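Local coordinates for protein dihydroorotase (Campylobacter jejuni subsp. jejuni, PDB 3PNU) that probably catalyses the reversible, zinc-dependent cyclization of N-carbamoyl-L-aspartate to (S)-dihydroorotate in the de novo synthesis of pyrimidines, at residues 32-38 / 258-264; 96-100 / 137-142; 102-106 / 144-150; 279-284 / 344-348. All coordinates share one frame; numbering follows the deposited sequence.

Contact 1 of 4, residues 32-38 / 258-264; sequences DMHLHLR and FGSDSAP. With ZN (zinc ion), chain D.
H34, H36 and D261 converge on one zinc ion of the binuclear metal centre, where the first strand of the TIM barrel, 31-35, meets the loop that leaves strand 256-258. NE2 of H34 binds the metal at 2.1 Å and NE2 of H36 at 2.2 Å, while D261 contributes OD1; water 2 and the carboxylated K116 complete the shell. The H34 ring and the D261 carboxylate run side by side with their planes 88° apart, whereas D261 OD1 reaches H36 at its ring edge. With CG anti to the backbone N (chi1 -171°), H34 sends its ring toward the zinc, and E188 accepts a hydrogen bond from its ND1, leaving NE2 to the metal. The His-X-His motif at the end of the first strand and the aspartate after the last are hallmarks of the amidohydrolase superfamily, here in a class II dihydroorotase; D261 is also the predicted active-site residue.

Back along the strand, D32 ties the two chain segments together. Its OD1 accepts from S260 N (3.0 Å) and, in an Asx turn, from H34 N, the two donors lying on opposite faces of the carboxylate plane; OD2 takes the S260 hydroxyl on its syn lone pair at 2.6 Å. Backbone bonds continue the seam from M33 N to F258 O (3.0 Å), from D261 N to H34 O (2.7 Å) and from H36 N to S262 O. Farther along, R38, predicted to bind substrate, gives NH2 to P264 O at 3.2 Å, with that oxygen near the guanidinium plane.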
# COMPACT_ATOMS: atom_id res chain seq x y z
N ASP A 32 -20.79 -5.28 -18.72
CA ASP A 32 -19.91 -5.15 -17.57
C ASP A 32 -19.97 -6.50 -16.90
O ASP A 32 -20.94 -6.82 -16.21
CB ASP A 32 -20.33 -4.04 -16.59
CG ASP A 32 -19.37 -3.94 -15.37
OD1 ASP A 32 -18.54 -4.86 -15.18
OD2 ASP A 32 -19.43 -2.95 -14.61
N MET A 33 -18.93 -7.31 -17.11
CA MET A 33 -18.92 -8.70 -16.58
C MET A 33 -18.50 -8.89 -15.12
O MET A 33 -18.31 -10.03 -14.67
CB MET A 33 -18.11 -9.61 -17.49
CG MET A 33 -18.60 -9.56 -18.96
SD MET A 33 -20.34 -10.04 -19.18
CE MET A 33 -20.30 -11.80 -18.85
N HIS A 34 -18.40 -7.80 -14.36
CA HIS A 34 -18.05 -7.90 -12.94
C HIS A 34 -18.52 -6.62 -12.23
O HIS A 34 -17.81 -5.63 -12.25
CB HIS A 34 -16.53 -8.09 -12.76
CG HIS A 34 -16.12 -8.41 -11.36
ND1 HIS A 34 -15.50 -9.60 -11.02
CD2 HIS A 34 -16.26 -7.72 -10.20
CE1 HIS A 34 -15.26 -9.61 -9.72
NE2 HIS A 34 -15.72 -8.48 -9.20
N LEU A 35 -19.67 -6.67 -11.57
CA LEU A 35 -20.23 -5.47 -10.95
C LEU A 35 -20.85 -5.69 -9.59
O LEU A 35 -21.52 -6.68 -9.37
CB LEU A 35 -21.32 -4.90 -11.88
CG LEU A 35 -22.03 -3.56 -11.55
CD1 LEU A 35 -21.01 -2.43 -11.38
CD2 LEU A 35 -23.05 -3.19 -12.65
N HIS A 36 -20.62 -4.75 -8.68
CA HIS A 36 -21.22 -4.77 -7.33
C HIS A 36 -22.27 -3.67 -7.23
O HIS A 36 -21.95 -2.49 -7.40
CB HIS A 36 -20.16 -4.57 -6.25
CG HIS A 36 -19.19 -5.69 -6.16
ND1 HIS A 36 -19.45 -6.84 -5.44
CD2 HIS A 36 -17.97 -5.86 -6.71
CE1 HIS A 36 -18.43 -7.67 -5.56
NE2 HIS A 36 -17.52 -7.10 -6.32
N LEU A 37 -23.52 -4.05 -6.96
CA LEU A 37 -24.64 -3.10 -6.85
C LEU A 37 -25.16 -2.96 -5.42
O LEU A 37 -26.11 -2.20 -5.16
CB LEU A 37 -25.80 -3.55 -7.74
CG LEU A 37 -25.64 -3.46 -9.25
CD1 LEU A 37 -26.91 -4.01 -9.95
CD2 LEU A 37 -25.36 -2.03 -9.67
N ARG A 38 -24.57 -3.70 -4.50
CA ARG A 38 -24.97 -3.64 -3.09
C ARG A 38 -26.46 -3.96 -2.91
O ARG A 38 -26.96 -4.92 -3.51
CB ARG A 38 -24.62 -2.27 -2.50
CG ARG A 38 -23.16 -1.87 -2.66
CD ARG A 38 -22.19 -2.95 -2.12
NE ARG A 38 -20.81 -2.49 -2.22
CZ ARG A 38 -19.74 -3.27 -2.08
NH1 ARG A 38 -19.88 -4.57 -1.84
NH2 ARG A 38 -18.53 -2.74 -2.20
N PHE A 258 -14.24 -7.28 -20.44
CA PHE A 258 -14.20 -6.19 -19.51
C PHE A 258 -15.12 -6.48 -18.34
O PHE A 258 -16.25 -6.93 -18.51
CB PHE A 258 -14.59 -4.87 -20.15
CG PHE A 258 -14.81 -3.80 -19.16
CD1 PHE A 258 -13.74 -3.17 -18.57
CD2 PHE A 258 -16.08 -3.42 -18.81
CE1 PHE A 258 -13.95 -2.17 -17.63
CE2 PHE A 258 -16.29 -2.43 -17.88
CZ PHE A 258 -15.22 -1.81 -17.28
N GLY A 259 -14.59 -6.24 -17.14
CA GLY A 259 -15.29 -6.42 -15.87
C GLY A 259 -14.76 -5.30 -14.99
O GLY A 259 -13.58 -5.28 -14.65
N SER A 260 -15.61 -4.36 -14.62
CA SER A 260 -15.15 -3.18 -13.89
C SER A 260 -14.79 -3.41 -12.45
O SER A 260 -13.98 -2.72 -11.90
CB SER A 260 -16.26 -2.13 -13.87
OG SER A 260 -17.34 -2.58 -13.04
N ASP A 261 -15.44 -4.38 -11.85
CA ASP A 261 -15.34 -4.60 -10.41
C ASP A 261 -15.68 -3.28 -9.71
O ASP A 261 -15.11 -2.96 -8.67
CB ASP A 261 -13.95 -5.11 -9.98
CG ASP A 261 -13.92 -5.58 -8.52
OD1 ASP A 261 -14.92 -6.15 -8.00
OD2 ASP A 261 -12.87 -5.39 -7.90
N SER A 262 -16.61 -2.50 -10.28
CA SER A 262 -17.05 -1.24 -9.68
C SER A 262 -17.65 -1.57 -8.34
O SER A 262 -18.60 -2.34 -8.26
CB SER A 262 -18.07 -0.51 -10.54
OG SER A 262 -18.51 0.69 -9.94
N ALA A 263 -17.07 -0.99 -7.28
CA ALA A 263 -17.50 -1.26 -5.92
C ALA A 263 -17.48 -0.01 -5.07
O ALA A 263 -16.43 0.48 -4.66
CB ALA A 263 -16.59 -2.32 -5.30
N PRO A 264 -18.67 0.52 -4.77
CA PRO A 264 -18.77 1.73 -3.99
C PRO A 264 -18.73 1.50 -2.49
O PRO A 264 -19.08 0.42 -1.99
CB PRO A 264 -20.16 2.23 -4.35
CG PRO A 264 -20.95 0.97 -4.48
CD PRO A 264 -20.00 -0.06 -5.03
ZN ZN D . -15.66 -7.99 -7.15
O HOH W 1 -20.77 -0.18 -8.87
O HOH W 2 -13.37 -7.80 -6.43

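Contact 2 of 4, residues 96-100 / 137-142; sequences FFKNY and YLKPTL
T141 of helix 135-147 meets the loop at Y100, and its side chain is short enough to serve both a polar and an apolar neighbour. CB stands 3.4 Å from the carbonyl oxygen of Y100, O. One branch tip, OG1, donates its proton to that same Y100 O at 2.6 Å, approaching 16° off the carbonyl plane. The other tip, CG2, is anti to the backbone N (chi1 -52°, measured to OG1), which turns the methyl toward F97, 4.0 Å from CE1 of its ring. A threonine thus satisfies a loop carbonyl without giving up hydrocarbon packing.

The loop follows strand 90-93 of the TIM barrel and leads into helix 102-108, whereas helix 135-147 belongs to the next beta-alpha unit and leads on to strand 152-154. N99 centres an inverse gamma turn, with Y100 N bonded to K98 O, and this sharp bend presents Y100 O to the helix.

F97 reaches across on the same side as the methyl. Its CZ packs against L138 CD2 at 3.6 Å and its CE1 against L142 CD2 at 4.0 Å, an apolar cluster that L152 of strand 152-154 joins. At the more exposed end of the contact the N99 amide stands upright over one face of the Y137 ring, the planes 85° apart, its ND2 nearest the ring, 3.1 Å from CZ of Y137.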
# COMPACT_ATOMS: atom_id res chain seq x y z
N PHE A 96 -23.40 -17.16 -4.59
CA PHE A 96 -22.16 -17.21 -3.85
C PHE A 96 -21.79 -18.66 -3.78
O PHE A 96 -22.64 -19.51 -3.47
CB PHE A 96 -22.43 -16.66 -2.47
CG PHE A 96 -21.23 -16.54 -1.61
CD1 PHE A 96 -20.58 -15.33 -1.50
CD2 PHE A 96 -20.78 -17.63 -0.88
CE1 PHE A 96 -19.48 -15.20 -0.67
CE2 PHE A 96 -19.68 -17.51 -0.06
CZ PHE A 96 -19.03 -16.30 0.04
N PHE A 97 -20.54 -18.98 -4.06
CA PHE A 97 -20.16 -20.38 -4.08
C PHE A 97 -20.17 -21.10 -2.75
O PHE A 97 -19.76 -20.56 -1.73
CB PHE A 97 -18.76 -20.57 -4.68
CG PHE A 97 -18.38 -22.00 -4.83
CD1 PHE A 97 -18.57 -22.66 -6.01
CD2 PHE A 97 -17.88 -22.71 -3.76
CE1 PHE A 97 -18.22 -23.98 -6.14
CE2 PHE A 97 -17.54 -24.04 -3.88
CZ PHE A 97 -17.71 -24.68 -5.06
N LYS A 98 -20.63 -22.35 -2.80
CA LYS A 98 -20.62 -23.28 -1.69
C LYS A 98 -20.83 -24.63 -2.37
O LYS A 98 -21.00 -24.67 -3.58
CB LYS A 98 -21.69 -22.99 -0.63
CG LYS A 98 -23.10 -23.43 -0.99
CD LYS A 98 -24.03 -23.26 0.21
CE LYS A 98 -25.32 -24.05 0.01
NZ LYS A 98 -26.25 -23.94 1.18
N ASN A 99 -20.85 -25.73 -1.61
CA ASN A 99 -20.96 -27.08 -2.20
C ASN A 99 -22.34 -27.52 -2.69
O ASN A 99 -22.84 -28.57 -2.29
CB ASN A 99 -20.48 -28.12 -1.18
CG ASN A 99 -19.10 -27.84 -0.69
OD1 ASN A 99 -18.27 -27.26 -1.40
ND2 ASN A 99 -18.82 -28.25 0.54
N TYR A 100 -22.94 -26.75 -3.58
CA TYR A 100 -24.26 -27.08 -4.09
C TYR A 100 -24.23 -28.47 -4.74
O TYR A 100 -23.20 -28.89 -5.25
CB TYR A 100 -24.71 -26.06 -5.12
CG TYR A 100 -24.78 -24.63 -4.63
CD1 TYR A 100 -23.88 -23.66 -5.08
CD2 TYR A 100 -25.75 -24.23 -3.73
CE1 TYR A 100 -23.96 -22.33 -4.64
CE2 TYR A 100 -25.84 -22.92 -3.29
CZ TYR A 100 -24.94 -21.97 -3.75
OH TYR A 100 -25.06 -20.68 -3.28
N TYR A 137 -13.63 -32.67 -2.21
CA TYR A 137 -14.58 -31.79 -1.54
C TYR A 137 -15.38 -30.95 -2.57
O TYR A 137 -16.58 -30.77 -2.44
CB TYR A 137 -13.78 -30.91 -0.59
CG TYR A 137 -14.56 -29.86 0.14
CD1 TYR A 137 -15.34 -30.19 1.24
CD2 TYR A 137 -14.46 -28.52 -0.24
CE1 TYR A 137 -16.04 -29.22 1.94
CE2 TYR A 137 -15.16 -27.54 0.45
CZ TYR A 137 -15.95 -27.89 1.54
OH TYR A 137 -16.64 -26.92 2.23
N LEU A 138 -14.71 -30.45 -3.60
CA LEU A 138 -15.36 -29.64 -4.62
C LEU A 138 -15.86 -30.44 -5.83
O LEU A 138 -16.65 -29.94 -6.61
CB LEU A 138 -14.37 -28.59 -5.15
CG LEU A 138 -13.84 -27.57 -4.15
CD1 LEU A 138 -12.66 -26.81 -4.74
CD2 LEU A 138 -14.95 -26.61 -3.69
N LYS A 139 -15.44 -31.68 -5.98
CA LYS A 139 -15.79 -32.43 -7.19
C LYS A 139 -17.27 -32.52 -7.59
O LYS A 139 -17.62 -32.18 -8.73
CB LYS A 139 -15.16 -33.83 -7.19
CG LYS A 139 -15.51 -34.66 -8.44
CD LYS A 139 -14.58 -35.85 -8.66
CE LYS A 139 -13.20 -35.40 -9.16
NZ LYS A 139 -12.28 -36.56 -9.41
N PRO A 140 -18.15 -32.96 -6.69
CA PRO A 140 -19.55 -33.08 -7.12
C PRO A 140 -20.11 -31.79 -7.73
O PRO A 140 -20.73 -31.82 -8.79
CB PRO A 140 -20.29 -33.44 -5.82
CG PRO A 140 -19.24 -34.08 -4.96
CD PRO A 140 -17.97 -33.32 -5.27
N THR A 141 -19.90 -30.68 -7.04
CA THR A 141 -20.38 -29.38 -7.49
C THR A 141 -19.77 -28.92 -8.81
O THR A 141 -20.50 -28.52 -9.72
CB THR A 141 -20.07 -28.34 -6.45
OG1 THR A 141 -20.56 -28.79 -5.19
CG2 THR A 141 -20.70 -26.98 -6.83
N LEU A 142 -18.45 -28.97 -8.94
CA LEU A 142 -17.80 -28.50 -10.17
C LEU A 142 -18.12 -29.37 -11.38
O LEU A 142 -18.13 -28.88 -12.53
CB LEU A 142 -16.29 -28.35 -9.98
CG LEU A 142 -15.86 -27.33 -8.91
CD1 LEU A 142 -14.35 -27.22 -8.88
CD2 LEU A 142 -16.48 -25.99 -9.13

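Contact 3 of 4, residues 102-106 / 144-150; sequences EKFLY and AMSDLNI
L105 and A144 make the tightest approach here, 3.3 Å between CD1 of the leucine and CB of the alanine. The same CD1 continues to M145 CG at 3.9 Å, where the two side chains pass at a slant, while the other branch, CD2, faces CD1 of I150 at 4.2 Å. From the other segment L148 answers: its CD1 lies 3.5 Å from L105 CB and also 3.5 Å from the backbone N of Y106, so it rests against the helix surface itself. The second methyl, CD2, meets the Y106 ring at its edge.

The sizes of A144 and L148 match the spacing of helices 102-108 and 135-147, two helices of the TIM barrel packed side by side. A144, having no more than a methyl, lets E102 lay CA and CG against it, each 4.0 Å from A144 CB, where the CA atoms of E102 and A144 are 5.3 Å apart. Bulkier L148 fills the wider part, where the CA atoms of Y106 and L148 are 7.1 Å apart. L105 has CG anti to its carbonyl carbon (chi1 -70°) and an otherwise extended chain, which spreads its two methyls between A144 and I150.

Outside this shell, a Schellman motif ends helix 135-147 and fixes the turn that brings I150 back to L105. N149, whose phi is positive, is its C-prime residue; I150 N bonds to M145 O and N149 N to S146 O. I115 touches both L105 and M145. Since the two segments share hydrocarbon surfaces and no polar bond, their adhesion rests on dispersion and the burial of branched side chains.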
# COMPACT_ATOMS: atom_id res chain seq x y z
N GLU A 102 -26.04 -31.49 -7.52
CA GLU A 102 -26.55 -31.49 -8.89
C GLU A 102 -28.01 -31.07 -8.94
O GLU A 102 -28.39 -30.20 -9.74
CB GLU A 102 -26.34 -32.86 -9.54
CG GLU A 102 -26.52 -32.90 -11.07
CD GLU A 102 -27.98 -32.73 -11.55
OE1 GLU A 102 -28.18 -32.38 -12.74
OE2 GLU A 102 -28.92 -32.96 -10.74
N LYS A 103 -28.83 -31.66 -8.07
CA LYS A 103 -30.26 -31.34 -8.05
C LYS A 103 -30.48 -29.84 -7.90
O LYS A 103 -31.28 -29.25 -8.63
CB LYS A 103 -30.98 -32.12 -6.94
CG LYS A 103 -32.48 -31.85 -6.89
CD LYS A 103 -33.27 -32.83 -6.01
CE LYS A 103 -34.78 -32.62 -6.22
NZ LYS A 103 -35.64 -33.62 -5.51
N PHE A 104 -29.78 -29.20 -6.98
CA PHE A 104 -29.97 -27.76 -6.80
C PHE A 104 -29.50 -26.95 -8.01
O PHE A 104 -30.13 -25.96 -8.39
CB PHE A 104 -29.26 -27.26 -5.55
CG PHE A 104 -29.29 -25.76 -5.42
CD1 PHE A 104 -30.31 -25.13 -4.74
CD2 PHE A 104 -28.30 -24.99 -6.01
CE1 PHE A 104 -30.33 -23.75 -4.63
CE2 PHE A 104 -28.32 -23.61 -5.91
CZ PHE A 104 -29.34 -22.99 -5.21
N LEU A 105 -28.38 -27.38 -8.58
CA LEU A 105 -27.80 -26.69 -9.73
C LEU A 105 -28.71 -26.79 -10.95
O LEU A 105 -28.86 -25.81 -11.68
CB LEU A 105 -26.41 -27.23 -10.06
CG LEU A 105 -25.30 -26.90 -9.05
CD1 LEU A 105 -24.00 -27.64 -9.38
CD2 LEU A 105 -25.06 -25.41 -8.99
N TYR A 106 -29.32 -27.96 -11.16
CA TYR A 106 -30.22 -28.14 -12.30
C TYR A 106 -31.42 -27.19 -12.26
O TYR A 106 -31.89 -26.74 -13.29
CB TYR A 106 -30.71 -29.59 -12.41
CG TYR A 106 -31.73 -29.76 -13.54
CD1 TYR A 106 -31.32 -30.01 -14.85
CD2 TYR A 106 -33.10 -29.65 -13.29
CE1 TYR A 106 -32.24 -30.16 -15.87
CE2 TYR A 106 -34.03 -29.79 -14.31
CZ TYR A 106 -33.60 -30.05 -15.60
OH TYR A 106 -34.52 -30.19 -16.61
N ALA A 144 -21.08 -31.01 -11.80
CA ALA A 144 -22.45 -30.66 -12.17
C ALA A 144 -22.39 -29.35 -12.95
O ALA A 144 -23.03 -29.21 -14.01
CB ALA A 144 -23.31 -30.52 -10.94
N MET A 145 -21.61 -28.38 -12.45
CA MET A 145 -21.48 -27.09 -13.12
C MET A 145 -20.96 -27.28 -14.52
O MET A 145 -21.39 -26.61 -15.45
CB MET A 145 -20.57 -26.14 -12.37
CG MET A 145 -21.20 -25.58 -11.11
SD MET A 145 -20.16 -24.40 -10.25
CE MET A 145 -19.96 -23.08 -11.46
N SER A 146 -20.03 -28.22 -14.64
CA SER A 146 -19.42 -28.52 -15.91
C SER A 146 -20.50 -29.11 -16.84
O SER A 146 -20.71 -28.60 -17.95
CB SER A 146 -18.24 -29.48 -15.69
OG SER A 146 -17.43 -29.61 -16.85
N ASP A 147 -21.20 -30.14 -16.37
CA ASP A 147 -22.25 -30.80 -17.16
C ASP A 147 -23.34 -29.80 -17.58
O ASP A 147 -23.76 -29.80 -18.75
CB ASP A 147 -22.89 -31.95 -16.35
CG ASP A 147 -21.89 -33.10 -16.06
OD1 ASP A 147 -20.84 -33.17 -16.74
OD2 ASP A 147 -22.17 -33.93 -15.16
N LEU A 148 -23.77 -28.96 -16.63
CA LEU A 148 -24.82 -27.96 -16.85
C LEU A 148 -24.34 -26.66 -17.53
O LEU A 148 -25.10 -25.68 -17.65
CB LEU A 148 -25.49 -27.62 -15.52
CG LEU A 148 -26.15 -28.78 -14.76
CD1 LEU A 148 -26.70 -28.30 -13.40
CD2 LEU A 148 -27.26 -29.41 -15.60
N ASN A 149 -23.08 -26.64 -17.96
CA ASN A 149 -22.53 -25.48 -18.64
C ASN A 149 -22.64 -24.19 -17.81
O ASN A 149 -22.87 -23.12 -18.35
CB ASN A 149 -23.22 -25.33 -20.01
CG ASN A 149 -22.51 -24.35 -20.92
OD1 ASN A 149 -21.28 -24.23 -20.90
ND2 ASN A 149 -23.28 -23.68 -21.76
N ILE A 150 -22.51 -24.31 -16.49
CA ILE A 150 -22.52 -23.14 -15.60
C ILE A 150 -21.05 -22.78 -15.37
O ILE A 150 -20.24 -23.67 -15.12
CB ILE A 150 -23.16 -23.43 -14.24
CG1 ILE A 150 -24.54 -24.07 -14.42
CG2 ILE A 150 -23.27 -22.13 -13.39
CD1 ILE A 150 -25.21 -24.44 -13.10

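Contact 4 of 4, residues 279-284 / 344-348; sequences VFSAPV and VVPYM
F280 and Y347 share the one hydrogen bond between these segments: Y347 N donates to F280 O at 2.8 Å. P346, which has no N-H to give, supplements it with a CA-H...O contact, its CA 3.6 Å from the same F280 O.

V344 CG1 makes an off-centre CH-pi contact with the F280 ring, 4.2 Å from the centroid and 29° from the ring normal, while CA of P346 sits at the edge of that ring. With CG anti to the backbone N (chi1 172°), F280 brings its ring against V344 and P346 and also touches I46 and L49 of helix 40-51. A flat apolar ring suits this place, taking the V344 methyl in a CH-pi contact and offering an edge to P346 CA.

The loop 279-284 belongs to the last beta-alpha connection of the TIM barrel, between strand 256-258 and helix 285-296; 344-348 lies just ahead of strand 352-357 in the small antiparallel sheet. The contact therefore fastens the C-terminal part of the chain to the barrel.

Purely apolar packing gathers round Y347. V279 CG1 presses obliquely on the ring, 3.4 Å from CD1 of Y347, whereas V284 CG2 comes to the ring edge, 3.8 Å from CD2 of Y347. The two prolines also touch, P283 CG lying 4.3 Å from P346 CB.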
# COMPACT_ATOMS: atom_id res chain seq x y z
N VAL A 279 -12.98 0.50 -5.94
CA VAL A 279 -13.03 1.68 -6.78
C VAL A 279 -14.43 1.67 -7.37
O VAL A 279 -14.91 0.63 -7.82
CB VAL A 279 -12.02 1.62 -7.91
CG1 VAL A 279 -12.20 2.81 -8.82
CG2 VAL A 279 -10.61 1.57 -7.35
N PHE A 280 -15.11 2.81 -7.33
CA PHE A 280 -16.46 2.92 -7.89
C PHE A 280 -16.30 3.66 -9.18
O PHE A 280 -16.36 4.88 -9.22
CB PHE A 280 -17.40 3.67 -6.94
CG PHE A 280 -18.75 3.99 -7.54
CD1 PHE A 280 -19.68 2.98 -7.75
CD2 PHE A 280 -19.08 5.29 -7.87
CE1 PHE A 280 -20.92 3.28 -8.29
CE2 PHE A 280 -20.32 5.59 -8.42
CZ PHE A 280 -21.24 4.59 -8.63
N SER A 281 -16.09 2.89 -10.25
CA SER A 281 -15.83 3.43 -11.59
C SER A 281 -17.03 3.44 -12.57
O SER A 281 -16.89 3.93 -13.68
CB SER A 281 -14.71 2.59 -12.21
OG SER A 281 -15.05 1.20 -12.21
N ALA A 282 -18.18 2.90 -12.16
CA ALA A 282 -19.36 2.79 -13.05
C ALA A 282 -19.63 4.04 -13.88
O ALA A 282 -19.69 3.97 -15.10
CB ALA A 282 -20.60 2.41 -12.25
N PRO A 283 -19.80 5.19 -13.22
CA PRO A 283 -20.11 6.40 -13.98
C PRO A 283 -19.11 6.87 -15.01
O PRO A 283 -19.46 7.64 -15.87
CB PRO A 283 -20.22 7.49 -12.91
CG PRO A 283 -19.94 6.82 -11.59
CD PRO A 283 -20.05 5.36 -11.78
N VAL A 284 -17.88 6.41 -14.97
CA VAL A 284 -16.87 6.94 -15.88
C VAL A 284 -16.22 5.94 -16.83
O VAL A 284 -15.33 6.32 -17.61
CB VAL A 284 -15.77 7.65 -15.03
CG1 VAL A 284 -16.35 8.85 -14.27
CG2 VAL A 284 -15.12 6.66 -14.02
N VAL A 344 -21.51 8.57 -2.26
CA VAL A 344 -20.37 7.80 -2.74
C VAL A 344 -19.43 8.64 -3.56
O VAL A 344 -19.87 9.48 -4.34
CB VAL A 344 -20.87 6.63 -3.61
CG1 VAL A 344 -19.71 5.86 -4.19
CG2 VAL A 344 -21.80 5.70 -2.80
N VAL A 345 -18.13 8.40 -3.38
CA VAL A 345 -17.10 9.11 -4.12
C VAL A 345 -16.78 8.27 -5.34
O VAL A 345 -16.40 7.11 -5.22
CB VAL A 345 -15.80 9.32 -3.30
CG1 VAL A 345 -14.81 10.15 -4.11
CG2 VAL A 345 -16.10 9.99 -1.94
N PRO A 346 -16.91 8.85 -6.53
CA PRO A 346 -16.62 8.11 -7.75
C PRO A 346 -15.16 8.15 -8.11
O PRO A 346 -14.43 8.97 -7.60
CB PRO A 346 -17.40 8.89 -8.80
CG PRO A 346 -17.26 10.30 -8.35
CD PRO A 346 -17.31 10.24 -6.82
N TYR A 347 -14.78 7.24 -9.01
CA TYR A 347 -13.44 7.14 -9.54
C TYR A 347 -13.24 8.33 -10.44
O TYR A 347 -14.21 8.85 -11.01
CB TYR A 347 -13.29 5.82 -10.33
CG TYR A 347 -11.95 5.63 -11.02
CD1 TYR A 347 -10.77 5.55 -10.29
CD2 TYR A 347 -11.86 5.50 -12.40
CE1 TYR A 347 -9.54 5.37 -10.91
CE2 TYR A 347 -10.62 5.31 -13.03
CZ TYR A 347 -9.47 5.24 -12.26
OH TYR A 347 -8.24 5.06 -12.84
N MET A 348 -12.00 8.79 -10.58
CA MET A 348 -11.71 9.95 -11.42
C MET A 348 -12.48 11.20 -10.91
O MET A 348 -12.59 12.19 -11.62
CB MET A 348 -12.10 9.64 -12.86
CG MET A 348 -11.17 8.68 -13.59
SD MET A 348 -9.74 9.50 -14.30
CE MET A 348 -8.84 8.12 -15.04

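In the fold
Contact 1 holds the zinc site near the centre of the chain, and contact 4 adjoins it, their centres 11 Å apart. A263 N lies 2.8 Å from V279 O, a probable hydrogen bond, and S262 OG bonds to A282 N, so the two ends of this one long connection are tied together beside the metal ligand D261. Contacts 2 and 3 form a second pair, centres 10 Å apart, on the opposite side of the chain's centre from contact 4, their centres 34 and 36 Å from its own. Both use helix 135-147, and L105 CD1 packs 3.6 Å from T141 O. They are peripheral, yet the F97 side chain comes within about 12 Å of a bound zinc ion.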